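Local coordinates for protein beta-glucosidase (Chaetomella raphigera, PDB 6JXG) that probably hydrolyses terminal, non-reducing beta-D-glucosyl residues to release beta-D-glucose, as a secreted glycoside hydrolase family 3 enzyme of cellulose degradation, at residues L219-G227 / S599-K607; L609-V620 / K662-K673. One frame throughout, in Å; residues are numbered along the deposited sequence.

Overall arrangement
Interactions 1 and 2 follow one another along the chain. Interaction 1 joins helix 214-222 of the TIM-barrel-type N-terminal region to the hairpin just ahead of strand 612-622, a tight turn within 599-607 docking on the helix end; interaction 2 builds the sheet that this strand enters, pairing it with strand 663-671. Their centres lie about 25 Å apart, yet they meet where Tyr610 OH comes within 2.6 Å of Gly604 O, a probable hydrogen bond. Helix 184-191 is common ground, touching Leu223 and Pro603 of the first contact and Tyr610 and Lys673 of the second. The side chain of Glu222 is about 7 Å from an N-acetylglucosamine of a surface glycan.

Interaction 1: residues L219-G227 / S599-K607; sequences LKGELDFQG and STLAPGGPK
The carbonyl oxygen of Leu223 is gripped twice by the opposing turn: Gly604 N donates a hydrogen bond to Leu223 O at 2.8 Å (N-H...O angle 159°), and Pro603 CA brings a C-H to the same oxygen, the carbon lying 3.3 Å from it. The turn is type II, running from Ala602 to Gly605 and closed by the bond from Gly605 N to Ala602 O. Proline suits its second position, and the positive phi of 105° at the third calls for glycine. Asp224, which takes a positive phi as the chain leaves the helix, points its side chain toward 599-607. Its CB meets Leu601 CD1 at 3.4 Å, the two side chains slanting past each other, while CG lies anti to the backbone N (chi1 -157°), bringing OD1 alongside Ala602 CA at 3.5 Å. Leu223 CD2 lies 3.4 Å from Gly604 O. Gln226 folds back to give an NE2 bond of 3.1 Å to Asp224 O, from well above the carbonyl plane; its OE1 is bonded to Gly2 N, and its CG rests 3.9 Å from Pro603 CG. In the fold, this is the C-terminal end of helix 214-222 meeting the hairpin of strands 601-602 and 605-606, with Ile190 of helix 184-191 touching Pro603 and Leu223 alike.

Interaction 2: residues L609-V620 / K662-K673; sequences LYDIVATVTAKV and KSGTVTFNLRRK
Arg672 touches Leu609, Asp611 and Val613, crossing the Val613 side chain at about a right angle. Its CB packs 3.9 Å from Val613 CG1, with Leu609 O also close by; CG stands anti to the backbone N (chi1 176°) and the chain then bends at chi3, swinging the guanidinium back over Val613. NE is bonded to Gly608 O, just before the segment. Val613 CG1 covers one face of the flat group, 3.7 Å from Arg672 NH1, and NH2 closes a 2.7 Å salt bridge with Asp611 OD2. That oxygen lies at the guanidinium edge and in its plane, although the carboxylate as a whole is turned 82° from it. An arginine suits the place because its stem is apolar and its flat end can be covered on a face by a methyl while an N-H pairs at the edge.

Next to it is a classic beta bulge: Val613 and Ala614 both face Leu670, whose O takes a 2.8 Å bond from Val613 N and a weak one from Ala614 N. Beyond it the strands run as a regular antiparallel pair as far as Val620 and Gly664. On one face Thr615 OG1 donates to Asn669 OD1 at 2.8 Å, in the plane of the amide carbonyl. A valine in place of Thr615 would probably leave that carbonyl without its donor and the amide freer to turn.

The other face is apolar: Val616 CG1 meets the Phe668 ring at CD2 (3.8 Å), and Val620 CG2 meets Val666 CG1 (3.9 Å). It packs against strands 628-637 and 649-658, as in a fibronectin-type beta sandwich. Strand 612-622 is the middle one of its sheet, with 582-591 along its other side, while Arg671 forms salt bridges with Asp674 and with Asp188 of helix 184-191, and Lys673 makes a cation-pi contact with Trp184.

Interaction 1: residues L219-G227 / S599-K607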
loop_
_atom_site.group_PDB
_atom_site.type_symbol
_atom_site.label_atom_id
_atom_site.label_comp_id
_atom_site.label_asym_id
_atom_site.label_seq_id
_atom_site.Cartn_x
_atom_site.Cartn_y
_atom_site.Cartn_z
ATOM N N LEU A 219 4.280 -18.894 7.369
ATOM C CA LEU A 219 5.041 -18.383 6.220
ATOM C C LEU A 219 5.828 -19.527 5.535
ATOM O O LEU A 219 5.688 -19.752 4.303
ATOM C CB LEU A 219 6.023 -17.303 6.673
ATOM C CG LEU A 219 5.572 -15.822 6.718
ATOM C CD1 LEU A 219 4.196 -15.444 6.273
ATOM C CD2 LEU A 219 6.339 -14.909 7.696
ATOM N N LYS A 220 6.682 -20.192 6.307
ATOM C CA LYS A 220 7.565 -21.196 5.713
ATOM C C LYS A 220 6.926 -22.566 5.500
ATOM O O LYS A 220 7.430 -23.336 4.656
ATOM C CB LYS A 220 8.829 -21.318 6.555
ATOM C CG LYS A 220 9.556 -19.969 6.683
ATOM C CD LYS A 220 10.775 -19.975 7.554
ATOM C CE LYS A 220 11.593 -18.701 7.382
ATOM N NZ LYS A 220 12.744 -18.722 8.288
ATOM N N GLY A 221 5.870 -22.871 6.264
ATOM C CA GLY A 221 5.155 -24.186 6.168
ATOM C C GLY A 221 3.982 -24.095 5.186
ATOM O O GLY A 221 4.108 -24.504 4.028
ATOM N N GLU A 222 2.885 -23.491 5.639
ATOM C CA GLU A 222 1.675 -23.410 4.868
ATOM C C GLU A 222 1.944 -22.764 3.520
ATOM O O GLU A 222 1.476 -23.229 2.550
ATOM C CB GLU A 222 0.538 -22.634 5.548
ATOM C CG GLU A 222 -0.011 -23.180 6.806
ATOM C CD GLU A 222 -1.417 -22.613 7.186
ATOM O OE1 GLU A 222 -1.969 -23.186 8.140
ATOM O OE2 GLU A 222 -1.905 -21.658 6.566
ATOM N N LEU A 223 2.670 -21.665 3.526
ATOM C CA LEU A 223 2.893 -20.893 2.348
ATOM C C LEU A 223 4.261 -21.221 1.629
ATOM O O LEU A 223 4.526 -20.670 0.566
ATOM C CB LEU A 223 2.695 -19.412 2.653
ATOM C CG LEU A 223 1.293 -19.001 3.183
ATOM C CD1 LEU A 223 1.265 -17.539 3.481
ATOM C CD2 LEU A 223 0.250 -19.353 2.118
ATOM N N ASP A 224 5.079 -22.127 2.207
ATOM C CA ASP A 224 6.281 -22.604 1.563
ATOM C C ASP A 224 7.203 -21.489 1.087
ATOM O O ASP A 224 7.839 -21.589 0.028
ATOM C CB ASP A 224 5.878 -23.513 0.426
ATOM C CG ASP A 224 6.977 -24.493 0.021
ATOM O OD1 ASP A 224 6.987 -24.835 -1.175
ATOM O OD2 ASP A 224 7.844 -24.803 0.850
ATOM N N PHE A 225 7.311 -20.460 1.924
ATOM C CA PHE A 225 8.122 -19.336 1.607
ATOM C C PHE A 225 9.608 -19.756 1.582
ATOM O O PHE A 225 10.121 -20.359 2.565
ATOM C CB PHE A 225 7.869 -18.286 2.675
ATOM C CG PHE A 225 8.764 -17.066 2.583
ATOM C CD1 PHE A 225 8.832 -16.290 1.415
ATOM C CD2 PHE A 225 9.491 -16.641 3.702
ATOM C CE1 PHE A 225 9.644 -15.129 1.375
ATOM C CE2 PHE A 225 10.341 -15.533 3.606
ATOM C CZ PHE A 225 10.380 -14.777 2.470
ATOM N N GLN A 226 10.296 -19.419 0.501
ATOM C CA GLN A 226 11.694 -19.825 0.292
ATOM C C GLN A 226 12.732 -18.749 0.639
ATOM O O GLN A 226 13.908 -19.093 0.804
ATOM C CB GLN A 226 11.912 -20.290 -1.143
ATOM C CG GLN A 226 11.046 -21.464 -1.579
ATOM C CD GLN A 226 11.425 -22.701 -0.820
ATOM O OE1 GLN A 226 12.617 -23.076 -0.778
ATOM N NE2 GLN A 226 10.450 -23.332 -0.171
ATOM N N GLY A 227 12.306 -17.483 0.829
ATOM C CA GLY A 227 13.170 -16.436 1.287
ATOM C C GLY A 227 13.401 -16.369 2.795
ATOM O O GLY A 227 13.255 -17.360 3.556
ATOM N N SER A 599 -2.303 -30.465 -5.529
ATOM C CA SER A 599 -2.020 -30.202 -4.092
ATOM C C SER A 599 -0.484 -30.076 -3.837
ATOM O O SER A 599 -0.057 -29.938 -2.697
ATOM C CB SER A 599 -2.523 -31.354 -3.253
ATOM O OG SER A 599 -1.820 -32.498 -3.731
ATOM N N THR A 600 0.341 -30.132 -4.878
ATOM C CA THR A 600 1.764 -30.059 -4.631
ATOM C C THR A 600 2.021 -28.596 -4.079
ATOM O O THR A 600 1.513 -27.583 -4.596
ATOM C CB THR A 600 2.683 -30.549 -5.798
ATOM O OG1 THR A 600 3.505 -29.496 -6.305
ATOM C CG2 THR A 600 1.936 -31.218 -6.982
ATOM N N LEU A 601 2.693 -28.553 -2.940
ATOM C CA LEU A 601 3.047 -27.318 -2.263
ATOM C C LEU A 601 4.092 -26.541 -3.075
ATOM O O LEU A 601 5.101 -27.103 -3.546
ATOM C CB LEU A 601 3.639 -27.679 -0.884
ATOM C CG LEU A 601 3.273 -26.792 0.297
ATOM C CD1 LEU A 601 3.070 -25.359 -0.119
ATOM C CD2 LEU A 601 1.973 -27.263 0.920
ATOM N N ALA A 602 3.854 -25.246 -3.261
ATOM C CA ALA A 602 4.832 -24.325 -3.865
ATOM C C ALA A 602 4.713 -22.994 -3.109
ATOM O O ALA A 602 3.746 -22.789 -2.377
ATOM C CB ALA A 602 4.532 -24.109 -5.328
ATOM N N PRO A 603 5.652 -22.058 -3.311
ATOM C CA PRO A 603 5.444 -20.778 -2.582
ATOM C C PRO A 603 4.084 -20.214 -2.911
ATOM O O PRO A 603 3.703 -20.175 -4.083
ATOM C CB PRO A 603 6.577 -19.889 -3.088
ATOM C CG PRO A 603 7.647 -20.870 -3.382
ATOM C CD PRO A 603 6.965 -22.111 -3.934
ATOM N N GLY A 604 3.359 -19.828 -1.861
ATOM C CA GLY A 604 2.026 -19.331 -1.946
ATOM C C GLY A 604 0.994 -20.337 -1.494
ATOM O O GLY A 604 -0.160 -19.952 -1.239
ATOM N N GLY A 605 1.377 -21.611 -1.359
ATOM C CA GLY A 605 0.408 -22.616 -0.911
ATOM C C GLY A 605 0.253 -23.675 -1.970
ATOM O O GLY A 605 1.052 -23.715 -2.905
ATOM N N PRO A 606 -0.721 -24.591 -1.799
ATOM C CA PRO A 606 -0.953 -25.622 -2.807
ATOM C C PRO A 606 -1.094 -24.983 -4.167
ATOM O O PRO A 606 -1.866 -24.008 -4.304
ATOM C CB PRO A 606 -2.283 -26.241 -2.361
ATOM C CG PRO A 606 -2.379 -25.963 -0.885
ATOM C CD PRO A 606 -1.463 -24.829 -0.556
ATOM N N LYS A 607 -0.370 -25.511 -5.143
ATOM C CA LYS A 607 -0.192 -24.904 -6.417
ATOM C C LYS A 607 -1.552 -24.685 -7.083
ATOM O O LYS A 607 -1.785 -23.672 -7.742
ATOM C CB LYS A 607 0.688 -25.818 -7.242
ATOM C CG LYS A 607 1.185 -25.295 -8.570
ATOM C CD LYS A 607 2.159 -26.276 -9.258
ATOM C CE LYS A 607 2.977 -27.080 -8.239
ATOM N NZ LYS A 607 4.200 -27.747 -8.763
#

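Interaction 2: residues L609-V620 / K662-K673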
loop_
_atom_site.group_PDB
_atom_site.type_symbol
_atom_site.label_atom_id
_atom_site.label_comp_id
_atom_site.label_asym_id
_atom_site.label_seq_id
_atom_site.Cartn_x
_atom_site.Cartn_y
_atom_site.Cartn_z
ATOM N N LEU A 609 -4.295 -23.668 -5.963
ATOM C CA LEU A 609 -4.919 -22.409 -5.584
ATOM C C LEU A 609 -4.846 -21.288 -6.596
ATOM O O LEU A 609 -5.797 -20.438 -6.699
ATOM C CB LEU A 609 -4.433 -21.961 -4.218
ATOM C CG LEU A 609 -4.845 -22.780 -2.999
ATOM C CD1 LEU A 609 -4.382 -22.067 -1.744
ATOM C CD2 LEU A 609 -6.328 -23.065 -2.917
ATOM N N TYR A 610 -3.745 -21.227 -7.340
ATOM C CA TYR A 610 -3.482 -20.176 -8.247
ATOM C C TYR A 610 -3.762 -20.575 -9.691
ATOM O O TYR A 610 -3.566 -19.772 -10.554
ATOM C CB TYR A 610 -2.011 -19.666 -8.061
ATOM C CG TYR A 610 -1.758 -19.234 -6.636
ATOM C CD1 TYR A 610 -1.976 -17.942 -6.248
ATOM C CD2 TYR A 610 -1.360 -20.147 -5.659
ATOM C CE1 TYR A 610 -1.790 -17.546 -4.936
ATOM C CE2 TYR A 610 -1.221 -19.767 -4.366
ATOM C CZ TYR A 610 -1.411 -18.440 -4.019
ATOM O OH TYR A 610 -1.249 -18.063 -2.724
ATOM N N ASP A 611 -4.287 -21.761 -9.985
ATOM C CA ASP A 611 -4.699 -22.030 -11.362
ATOM C C ASP A 611 -5.901 -21.116 -11.729
ATOM O O ASP A 611 -6.800 -20.931 -10.906
ATOM C CB ASP A 611 -5.254 -23.466 -11.491
ATOM C CG ASP A 611 -4.199 -24.583 -11.271
ATOM O OD1 ASP A 611 -3.032 -24.340 -11.536
ATOM O OD2 ASP A 611 -4.615 -25.692 -10.862
ATOM N N ILE A 612 -5.972 -20.645 -12.971
ATOM C CA ILE A 612 -7.125 -19.943 -13.452
ATOM C C ILE A 612 -8.218 -20.976 -13.762
ATOM O O ILE A 612 -7.991 -21.880 -14.540
ATOM C CB ILE A 612 -6.772 -19.129 -14.654
ATOM C CG1 ILE A 612 -5.737 -18.053 -14.277
ATOM C CG2 ILE A 612 -8.033 -18.520 -15.263
ATOM C CD1 ILE A 612 -6.298 -17.017 -13.318
ATOM N N VAL A 613 -9.343 -20.916 -13.074
ATOM C CA VAL A 613 -10.428 -21.899 -13.262
ATOM C C VAL A 613 -11.624 -21.331 -14.007
ATOM O O VAL A 613 -12.444 -22.087 -14.503
ATOM C CB VAL A 613 -10.855 -22.563 -11.939
ATOM C CG1 VAL A 613 -9.644 -23.316 -11.345
ATOM C CG2 VAL A 613 -11.347 -21.567 -10.916
ATOM N N ALA A 614 -11.743 -20.007 -14.113
ATOM C CA ALA A 614 -12.933 -19.415 -14.736
ATOM C C ALA A 614 -12.632 -18.026 -15.216
ATOM O O ALA A 614 -11.692 -17.393 -14.766
ATOM C CB ALA A 614 -14.069 -19.344 -13.726
ATOM N N THR A 615 -13.422 -17.543 -16.172
ATOM C CA THR A 615 -13.233 -16.221 -16.674
ATOM C C THR A 615 -14.604 -15.580 -16.878
ATOM O O THR A 615 -15.533 -16.244 -17.345
ATOM C CB THR A 615 -12.544 -16.288 -18.038
ATOM O OG1 THR A 615 -11.217 -16.727 -17.853
ATOM C CG2 THR A 615 -12.433 -14.926 -18.673
ATOM N N VAL A 616 -14.694 -14.294 -16.529
ATOM C CA VAL A 616 -15.910 -13.508 -16.658
ATOM C C VAL A 616 -15.576 -12.324 -17.578
ATOM O O VAL A 616 -14.423 -11.769 -17.486
ATOM C CB VAL A 616 -16.351 -13.007 -15.261
ATOM C CG1 VAL A 616 -17.457 -11.968 -15.330
ATOM C CG2 VAL A 616 -16.693 -14.179 -14.359
ATOM N N THR A 617 -16.513 -11.950 -18.491
ATOM C CA THR A 617 -16.316 -10.786 -19.274
ATOM C C THR A 617 -17.530 -9.911 -19.315
ATOM O O THR A 617 -18.628 -10.327 -18.947
ATOM C CB THR A 617 -15.840 -11.035 -20.722
ATOM O OG1 THR A 617 -16.920 -11.515 -21.525
ATOM C CG2 THR A 617 -14.670 -12.058 -20.728
ATOM N N ALA A 618 -17.307 -8.692 -19.783
ATOM C CA ALA A 618 -18.420 -7.772 -20.031
ATOM C C ALA A 618 -18.008 -6.760 -21.045
ATOM O O ALA A 618 -16.793 -6.555 -21.317
ATOM C CB ALA A 618 -18.905 -7.095 -18.735
ATOM N N LYS A 619 -19.019 -6.130 -21.638
ATOM C CA LYS A 619 -18.782 -5.041 -22.558
ATOM C C LYS A 619 -19.052 -3.716 -21.869
ATOM O O LYS A 619 -20.113 -3.553 -21.222
ATOM C CB LYS A 619 -19.696 -5.130 -23.793
ATOM C CG LYS A 619 -19.568 -3.909 -24.697
ATOM C CD LYS A 619 -20.034 -4.287 -26.094
ATOM C CE LYS A 619 -21.519 -4.222 -26.296
ATOM N NZ LYS A 619 -21.868 -2.814 -26.074
ATOM N N VAL A 620 -18.112 -2.756 -22.034
ATOM C CA VAL A 620 -18.271 -1.451 -21.412
ATOM C C VAL A 620 -18.220 -0.437 -22.553
ATOM O O VAL A 620 -17.411 -0.584 -23.525
ATOM C CB VAL A 620 -17.086 -1.135 -20.485
ATOM C CG1 VAL A 620 -17.207 0.253 -19.916
ATOM C CG2 VAL A 620 -17.027 -2.163 -19.362
ATOM N N LYS A 662 -17.399 4.800 -27.770
ATOM C CA LYS A 662 -16.720 3.526 -28.055
ATOM C C LYS A 662 -16.903 2.463 -26.950
ATOM O O LYS A 662 -17.211 2.746 -25.782
ATOM C CB LYS A 662 -15.232 3.695 -28.331
ATOM C CG LYS A 662 -14.866 4.889 -29.172
ATOM C CD LYS A 662 -15.196 4.666 -30.620
ATOM C CE LYS A 662 -14.689 5.818 -31.473
ATOM N NZ LYS A 662 -15.576 5.907 -32.641
ATOM N N SER A 663 -16.683 1.207 -27.348
ATOM C CA SER A 663 -16.969 0.071 -26.502
ATOM C C SER A 663 -15.759 -0.827 -26.518
ATOM O O SER A 663 -14.967 -0.809 -27.467
ATOM C CB SER A 663 -18.178 -0.741 -27.008
ATOM O OG SER A 663 -19.388 -0.005 -27.037
ATOM N N GLY A 664 -15.617 -1.571 -25.451
ATOM C CA GLY A 664 -14.527 -2.566 -25.304
ATOM C C GLY A 664 -14.920 -3.678 -24.372
ATOM O O GLY A 664 -15.942 -3.610 -23.714
ATOM N N THR A 665 -14.097 -4.709 -24.320
ATOM C CA THR A 665 -14.323 -5.809 -23.401
ATOM C C THR A 665 -13.426 -5.764 -22.156
ATOM O O THR A 665 -12.241 -5.499 -22.266
ATOM C CB THR A 665 -14.110 -7.096 -24.124
ATOM O OG1 THR A 665 -15.118 -7.203 -25.169
ATOM C CG2 THR A 665 -14.253 -8.254 -23.182
ATOM N N VAL A 666 -14.017 -5.968 -20.998
ATOM C CA VAL A 666 -13.282 -6.184 -19.734
ATOM C C VAL A 666 -13.288 -7.636 -19.398
ATOM O O VAL A 666 -14.220 -8.314 -19.685
ATOM C CB VAL A 666 -13.797 -5.281 -18.574
ATOM C CG1 VAL A 666 -13.534 -3.868 -18.961
ATOM C CG2 VAL A 666 -15.248 -5.507 -18.273
ATOM N N THR A 667 -12.209 -8.096 -18.778
ATOM C CA THR A 667 -11.983 -9.517 -18.537
ATOM C C THR A 667 -11.512 -9.720 -17.140
ATOM O O THR A 667 -10.612 -8.979 -16.681
ATOM C CB THR A 667 -10.946 -10.024 -19.543
ATOM O OG1 THR A 667 -11.561 -9.970 -20.838
ATOM C CG2 THR A 667 -10.500 -11.394 -19.235
ATOM N N PHE A 668 -12.126 -10.678 -16.449
ATOM C CA PHE A 668 -11.723 -11.009 -15.091
ATOM C C PHE A 668 -11.366 -12.487 -15.060
ATOM O O PHE A 668 -12.260 -13.293 -15.195
ATOM C CB PHE A 668 -12.857 -10.735 -14.054
ATOM C CG PHE A 668 -13.540 -9.405 -14.252
ATOM C CD1 PHE A 668 -12.853 -8.203 -13.959
ATOM C CD2 PHE A 668 -14.789 -9.328 -14.831
ATOM C CE1 PHE A 668 -13.479 -6.950 -14.099
ATOM C CE2 PHE A 668 -15.388 -8.052 -15.058
ATOM C CZ PHE A 668 -14.737 -6.862 -14.667
ATOM N N ASN A 669 -10.087 -12.815 -14.838
ATOM C CA ASN A 669 -9.656 -14.218 -14.659
ATOM C C ASN A 669 -9.608 -14.623 -13.191
ATOM O O ASN A 669 -8.971 -13.938 -12.352
ATOM C CB ASN A 669 -8.305 -14.397 -15.335
ATOM C CG ASN A 669 -8.374 -14.153 -16.815
ATOM O OD1 ASN A 669 -9.230 -14.729 -17.515
ATOM N ND2 ASN A 669 -7.510 -13.275 -17.313
ATOM N N LEU A 670 -10.331 -15.687 -12.870
ATOM C CA LEU A 670 -10.522 -16.120 -11.515
ATOM C C LEU A 670 -9.633 -17.317 -11.180
ATOM O O LEU A 670 -9.596 -18.344 -11.914
ATOM C CB LEU A 670 -11.987 -16.496 -11.242
ATOM C CG LEU A 670 -12.960 -15.346 -11.327
ATOM C CD1 LEU A 670 -14.398 -15.889 -11.456
ATOM C CD2 LEU A 670 -12.838 -14.489 -10.072
ATOM N N ARG A 671 -8.875 -17.160 -10.111
ATOM C CA ARG A 671 -8.079 -18.262 -9.583
ATOM C C ARG A 671 -8.985 -19.171 -8.765
ATOM O O ARG A 671 -9.994 -18.732 -8.230
ATOM C CB ARG A 671 -6.966 -17.707 -8.676
ATOM C CG ARG A 671 -5.918 -16.851 -9.379
ATOM C CD ARG A 671 -5.080 -16.108 -8.374
ATOM N NE ARG A 671 -5.913 -15.199 -7.557
ATOM C CZ ARG A 671 -5.392 -14.419 -6.629
ATOM N NH1 ARG A 671 -4.074 -14.390 -6.417
ATOM N NH2 ARG A 671 -6.185 -13.700 -5.891
ATOM N N ARG A 672 -8.615 -20.413 -8.589
ATOM C CA ARG A 672 -9.362 -21.265 -7.700
ATOM C C ARG A 672 -9.534 -20.644 -6.329
ATOM O O ARG A 672 -10.600 -20.725 -5.725
ATOM C CB ARG A 672 -8.650 -22.666 -7.593
ATOM C CG ARG A 672 -9.313 -23.610 -6.609
ATOM C CD ARG A 672 -9.078 -25.144 -6.850
ATOM N NE ARG A 672 -8.077 -25.346 -7.844
ATOM C CZ ARG A 672 -8.167 -25.889 -9.040
ATOM N NH1 ARG A 672 -9.213 -26.500 -9.526
ATOM N NH2 ARG A 672 -7.080 -25.839 -9.750
ATOM N N LYS A 673 -8.461 -20.023 -5.798
ATOM C CA LYS A 673 -8.499 -19.359 -4.494
ATOM C C LYS A 673 -9.564 -18.274 -4.428
ATOM O O LYS A 673 -10.122 -18.035 -3.384
ATOM C CB LYS A 673 -7.124 -18.741 -4.156
ATOM C CG LYS A 673 -7.016 -18.413 -2.690
ATOM C CD LYS A 673 -5.602 -17.869 -2.339
ATOM C CE LYS A 673 -5.420 -17.664 -0.858
ATOM N NZ LYS A 673 -4.082 -17.125 -0.458
#